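Local coordinates for conserved hypothetical protein (Corynebacterium diphtheriae NCTC 13129, PDB 2GS5) that is of unknown function but belongs to the YqgE/AlgH (UPF0301) family of bacterial proteins, at residues A[75-80]-A[132-137]; A[86-91]-A[116-121]. All blocks are in the same frame, centred on the assembly; numbering follows the deposited sequence.

Overall arrangement
Four strands of one curled mixed sheet meet in these two contacts. Interaction 1 pairs strand 76-79 with strand 129-141 in parallel; interaction 2 joins strand 87-94, on the other side of 129-141, to the end of strand 113-116 and the loop after it. Strand 129-141 is the common element, since it lies between 76-79 and 87-94. The two contacts, with centres about 10 Å apart, are stitched together by probable backbone bonds from F135 N to V89 O (2.8 Å) and from R133 N to V91 O (2.9 Å). L134 CD2 packs 3.7 Å from G90 CA. Along the chain, interaction 2 is nested within the loop that interaction 1 closes.

Interaction 1: residues A[75-80]-A[132-137]; sequences QALYIG and MRLFAG
R133 lays its side chain over one face of the Y78 ring. Its CD stands 3.5 Å from the ring centroid in a CH-pi contact, and beyond it the guanidinium stacks flat on the tyrosine, centres 4.2 Å apart and planes 4° from parallel, with Y78 OH above the middle of the guanidinium. With CG anti to the backbone N (chi1 -175°), bends at chi2 and chi3 lay the chain along the ring face. At L134 the backbone N meets a water that donates to A76 O, whereas the carbonyl O takes Y78 N in its own plane at 2.9 Å. The L134 CB touches L77 CD2. F135 turns its ring obliquely to Y78, CD1 lying 3.5 Å from Y78 CB, on the same face of the sheet. A136 N binds Y78 O at 2.7 Å, and its O receives G80 N from above the carbonyl plane (2.8 Å) as the parallel pairing ends. Y78 N and O, G80 N and A136 N and O are thus paired directly, and A76 O and L134 N through water, while stacking and the bond from NH2 to A167 O help to hold the guanidinium flat on the ring, where its charge probably gains cation-pi stabilisation.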
loop_
_atom_site.group_PDB
_atom_site.type_symbol
_atom_site.label_atom_id
_atom_site.label_comp_id
_atom_site.label_asym_id
_atom_site.label_seq_id
_atom_site.Cartn_x
_atom_site.Cartn_y
_atom_site.Cartn_z
ATOM N N GLN A 75 -0.961 8.152 -14.149
ATOM C CA GLN A 75 0.471 7.884 -14.196
ATOM C C GLN A 75 1.234 8.998 -13.490
ATOM O O GLN A 75 2.041 9.711 -14.082
ATOM C CB GLN A 75 0.918 7.681 -15.644
ATOM C CG GLN A 75 0.176 6.535 -16.313
ATOM C CD GLN A 75 0.506 6.368 -17.773
ATOM O OE1 GLN A 75 0.557 7.342 -18.532
ATOM N NE2 GLN A 75 0.714 5.120 -18.190
ATOM N N ALA A 76 0.935 9.130 -12.203
ATOM C CA ALA A 76 1.552 10.112 -11.328
ATOM C C ALA A 76 2.187 9.359 -10.175
ATOM O O ALA A 76 1.728 8.278 -9.801
ATOM C CB ALA A 76 0.499 11.074 -10.781
ATOM N N LEU A 77 3.234 9.940 -9.606
ATOM C CA LEU A 77 3.801 9.408 -8.384
ATOM C C LEU A 77 2.771 9.573 -7.272
ATOM O O LEU A 77 2.112 10.620 -7.163
ATOM C CB LEU A 77 5.083 10.146 -8.007
ATOM C CG LEU A 77 6.293 9.933 -8.924
ATOM C CD1 LEU A 77 7.479 10.781 -8.453
ATOM C CD2 LEU A 77 6.661 8.469 -8.969
ATOM N N TYR A 78 2.642 8.529 -6.458
ATOM C CA TYR A 78 1.872 8.599 -5.224
ATOM C C TYR A 78 2.855 8.887 -4.090
ATOM O O TYR A 78 4.030 8.526 -4.180
ATOM C CB TYR A 78 1.101 7.286 -5.009
ATOM C CG TYR A 78 -0.219 7.267 -5.780
ATOM C CD1 TYR A 78 -0.242 7.437 -7.157
ATOM C CD2 TYR A 78 -1.435 7.085 -5.124
ATOM C CE1 TYR A 78 -1.425 7.442 -7.861
ATOM C CE2 TYR A 78 -2.638 7.093 -5.827
ATOM C CZ TYR A 78 -2.623 7.258 -7.196
ATOM O OH TYR A 78 -3.823 7.264 -7.906
ATOM N N ILE A 79 2.383 9.553 -3.043
ATOM C CA ILE A 79 3.233 9.885 -1.901
ATOM C C ILE A 79 3.185 8.696 -0.957
ATOM O O ILE A 79 2.171 8.447 -0.305
ATOM C CB ILE A 79 2.758 11.151 -1.195
ATOM C CG1 ILE A 79 2.734 12.313 -2.185
ATOM C CG2 ILE A 79 3.686 11.479 -0.000
ATOM C CD1 ILE A 79 4.103 12.699 -2.675
ATOM N N GLY A 80 4.263 7.930 -0.925
ATOM C CA GLY A 80 4.307 6.721 -0.115
ATOM C C GLY A 80 4.463 6.948 1.371
ATOM O O GLY A 80 4.043 6.124 2.180
HETATM N N MSE A 132 0.485 -1.439 -12.149
HETATM C CA MSE A 132 1.629 -1.006 -11.354
HETATM C C MSE A 132 1.455 0.453 -10.940
HETATM O O MSE A 132 0.881 1.250 -11.673
HETATM C CB MSE A 132 2.917 -1.175 -12.159
HETATM C CG MSE A 132 4.182 -0.956 -11.379
HETATM SE SE MSE A 132 5.691 -1.147 -12.583
HETATM C CE MSE A 132 5.769 0.728 -13.132
ATOM N N ARG A 133 1.976 0.795 -9.767
ATOM C CA ARG A 133 1.921 2.160 -9.260
ATOM C C ARG A 133 3.256 2.488 -8.615
ATOM O O ARG A 133 3.894 1.611 -8.026
ATOM C CB ARG A 133 0.786 2.287 -8.240
ATOM C CG ARG A 133 0.545 3.702 -7.718
ATOM C CD ARG A 133 -0.919 3.938 -7.402
ATOM N NE ARG A 133 -1.701 4.048 -8.631
ATOM C CZ ARG A 133 -3.029 4.039 -8.689
ATOM N NH1 ARG A 133 -3.746 3.904 -7.587
ATOM N NH2 ARG A 133 -3.631 4.147 -9.874
ATOM N N LEU A 134 3.669 3.742 -8.748
ATOM C CA LEU A 134 4.961 4.206 -8.232
ATOM C C LEU A 134 4.757 5.129 -7.043
ATOM O O LEU A 134 3.898 6.007 -7.067
ATOM C CB LEU A 134 5.745 4.930 -9.324
ATOM C CG LEU A 134 6.180 4.029 -10.479
ATOM C CD1 LEU A 134 6.757 4.839 -11.619
ATOM C CD2 LEU A 134 7.205 3.008 -10.013
ATOM N N PHE A 135 5.574 4.930 -6.015
ATOM C CA PHE A 135 5.449 5.659 -4.759
ATOM C C PHE A 135 6.736 6.356 -4.393
ATOM O O PHE A 135 7.790 5.732 -4.352
ATOM C CB PHE A 135 5.060 4.706 -3.634
ATOM C CG PHE A 135 3.793 3.970 -3.911
ATOM C CD1 PHE A 135 2.570 4.458 -3.471
ATOM C CD2 PHE A 135 3.813 2.804 -4.678
ATOM C CE1 PHE A 135 1.389 3.804 -3.766
ATOM C CE2 PHE A 135 2.636 2.136 -4.960
ATOM C CZ PHE A 135 1.426 2.633 -4.512
ATOM N N ALA A 136 6.634 7.653 -4.119
ATOM C CA ALA A 136 7.760 8.466 -3.676
ATOM C C ALA A 136 7.720 8.536 -2.160
ATOM O O ALA A 136 6.723 8.971 -1.585
ATOM C CB ALA A 136 7.670 9.874 -4.284
ATOM N N GLY A 137 8.787 8.085 -1.514
ATOM C CA GLY A 137 8.865 8.091 -0.063
ATOM C C GLY A 137 8.212 6.869 0.537
ATOM O O GLY A 137 7.524 6.109 -0.150
HETATM O O HOH W 1 2.248 5.611 -10.389
#

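Interaction 2: residues A[86-91]-A[116-121]; sequences QSVVGV and VNLGAD
L118 reaches strand 87-94 with one methyl: its CD1 lies 3.8 Å from V88 CG1 and 3.7 Å from V88 O, and the two side chains cross at about a right angle. V88 offers that branch because CG1 is anti to its backbone N (chi1 178°) and lies beside its carbonyl carbon. L118 CD1 also lies 4.0 Å from G90 N, and the bare G90 CA gives the leucine's other methyl, CD2, its place beside the strand. Both V88 and L118 rest further on L134 of the neighbouring strand 129-141. Across the two segments V116 works chiefly through its backbone, with N bonding to G90 O at 2.9 Å from above the carbonyl plane, while its side chain packs on M132 and I125. The return link runs through a water, which accepts from G90 N and donates to V116 O, 2.6 Å away. Past V116 the chain leaves the sheet through a type I beta turn from N117 to A120, reinforced by an Asx turn in which N117 OD1 accepts from G119 N at 2.9 Å. Chemically, one direct bond and one water bridge pair N and O of G90 and V116 where antiparallel pairing gives out, and a small apolar contact carries the join onward from strand to loop.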
loop_
_atom_site.group_PDB
_atom_site.type_symbol
_atom_site.label_atom_id
_atom_site.label_comp_id
_atom_site.label_asym_id
_atom_site.label_seq_id
_atom_site.Cartn_x
_atom_site.Cartn_y
_atom_site.Cartn_z
ATOM N N GLN A 86 12.624 11.337 -2.269
ATOM C CA GLN A 86 13.253 11.301 -3.591
ATOM C C GLN A 86 13.543 9.874 -4.059
ATOM O O GLN A 86 14.112 9.671 -5.132
ATOM C CB GLN A 86 14.512 12.164 -3.602
ATOM C CG GLN A 86 14.235 13.641 -3.310
ATOM C CD GLN A 86 13.198 14.244 -4.248
ATOM O OE1 GLN A 86 13.411 14.318 -5.464
ATOM N NE2 GLN A 86 12.068 14.676 -3.689
ATOM N N SER A 87 13.139 8.888 -3.263
ATOM C CA SER A 87 13.287 7.490 -3.626
ATOM C C SER A 87 11.932 6.917 -4.016
ATOM O O SER A 87 10.911 7.230 -3.403
ATOM C CB SER A 87 13.917 6.718 -2.481
ATOM O OG SER A 87 15.223 7.220 -2.226
ATOM N N VAL A 88 11.924 6.102 -5.065
ATOM C CA VAL A 88 10.686 5.581 -5.644
ATOM C C VAL A 88 10.640 4.053 -5.551
ATOM O O VAL A 88 11.654 3.400 -5.851
ATOM C CB VAL A 88 10.564 6.030 -7.108
ATOM C CG1 VAL A 88 9.298 5.463 -7.757
ATOM C CG2 VAL A 88 10.565 7.547 -7.185
ATOM N N VAL A 89 9.486 3.533 -5.131
ATOM C CA VAL A 89 9.147 2.107 -5.023
ATOM C C VAL A 89 8.094 1.810 -6.092
ATOM O O VAL A 89 7.184 2.604 -6.286
ATOM C CB VAL A 89 8.480 1.785 -3.619
ATOM C CG1 VAL A 89 7.875 0.362 -3.577
ATOM C CG2 VAL A 89 9.459 1.975 -2.502
ATOM N N GLY A 90 8.197 0.667 -6.762
ATOM C CA GLY A 90 7.120 0.194 -7.652
ATOM C C GLY A 90 6.397 -0.979 -7.017
ATOM O O GLY A 90 7.040 -1.939 -6.583
ATOM N N VAL A 91 5.069 -0.898 -6.962
ATOM C CA VAL A 91 4.240 -2.015 -6.538
ATOM C C VAL A 91 3.396 -2.456 -7.736
ATOM O O VAL A 91 2.694 -1.643 -8.342
ATOM C CB VAL A 91 3.326 -1.650 -5.357
ATOM C CG1 VAL A 91 2.526 -2.867 -4.924
ATOM C CG2 VAL A 91 4.152 -1.142 -4.173
ATOM N N VAL A 116 8.285 -4.273 -7.653
ATOM C CA VAL A 116 8.960 -4.341 -8.946
ATOM C C VAL A 116 10.314 -3.672 -8.815
ATOM O O VAL A 116 10.405 -2.535 -8.354
ATOM C CB VAL A 116 8.156 -3.610 -10.040
ATOM C CG1 VAL A 116 8.865 -3.693 -11.386
ATOM C CG2 VAL A 116 6.741 -4.184 -10.139
ATOM N N ASN A 117 11.367 -4.384 -9.195
ATOM C CA ASN A 117 12.688 -3.804 -9.219
ATOM C C ASN A 117 12.780 -2.819 -10.370
ATOM O O ASN A 117 12.725 -3.217 -11.533
ATOM C CB ASN A 117 13.747 -4.897 -9.365
ATOM C CG ASN A 117 15.139 -4.390 -9.123
ATOM O OD1 ASN A 117 15.537 -3.336 -9.632
ATOM N ND2 ASN A 117 15.908 -5.148 -8.343
ATOM N N LEU A 118 12.912 -1.527 -10.053
ATOM C CA LEU A 118 12.873 -0.486 -11.090
ATOM C C LEU A 118 14.160 -0.405 -11.912
ATOM O O LEU A 118 14.254 0.389 -12.842
ATOM C CB LEU A 118 12.510 0.875 -10.489
ATOM C CG LEU A 118 11.109 0.946 -9.877
ATOM C CD1 LEU A 118 10.826 2.324 -9.262
ATOM C CD2 LEU A 118 10.028 0.565 -10.882
ATOM N N GLY A 119 15.148 -1.227 -11.561
ATOM C CA GLY A 119 16.316 -1.440 -12.407
ATOM C C GLY A 119 16.085 -2.439 -13.530
ATOM O O GLY A 119 16.940 -2.595 -14.410
ATOM N N ALA A 120 14.945 -3.131 -13.495
ATOM C CA ALA A 120 14.572 -4.054 -14.559
ATOM C C ALA A 120 14.318 -3.301 -15.864
ATOM O O ALA A 120 14.113 -2.081 -15.875
ATOM C CB ALA A 120 13.327 -4.865 -14.163
ATOM N N ASP A 121 14.335 -4.044 -16.962
ATOM C CA ASP A 121 13.911 -3.531 -18.252
ATOM C C ASP A 121 12.389 -3.458 -18.237
ATOM O O ASP A 121 11.732 -4.489 -18.067
ATOM C CB ASP A 121 14.396 -4.487 -19.348
ATOM C CG ASP A 121 14.102 -3.988 -20.752
ATOM O OD1 ASP A 121 13.290 -3.061 -20.948
ATOM O OD2 ASP A 121 14.705 -4.554 -21.687
HETATM O O HOH W 2 10.718 -0.891 -6.304
#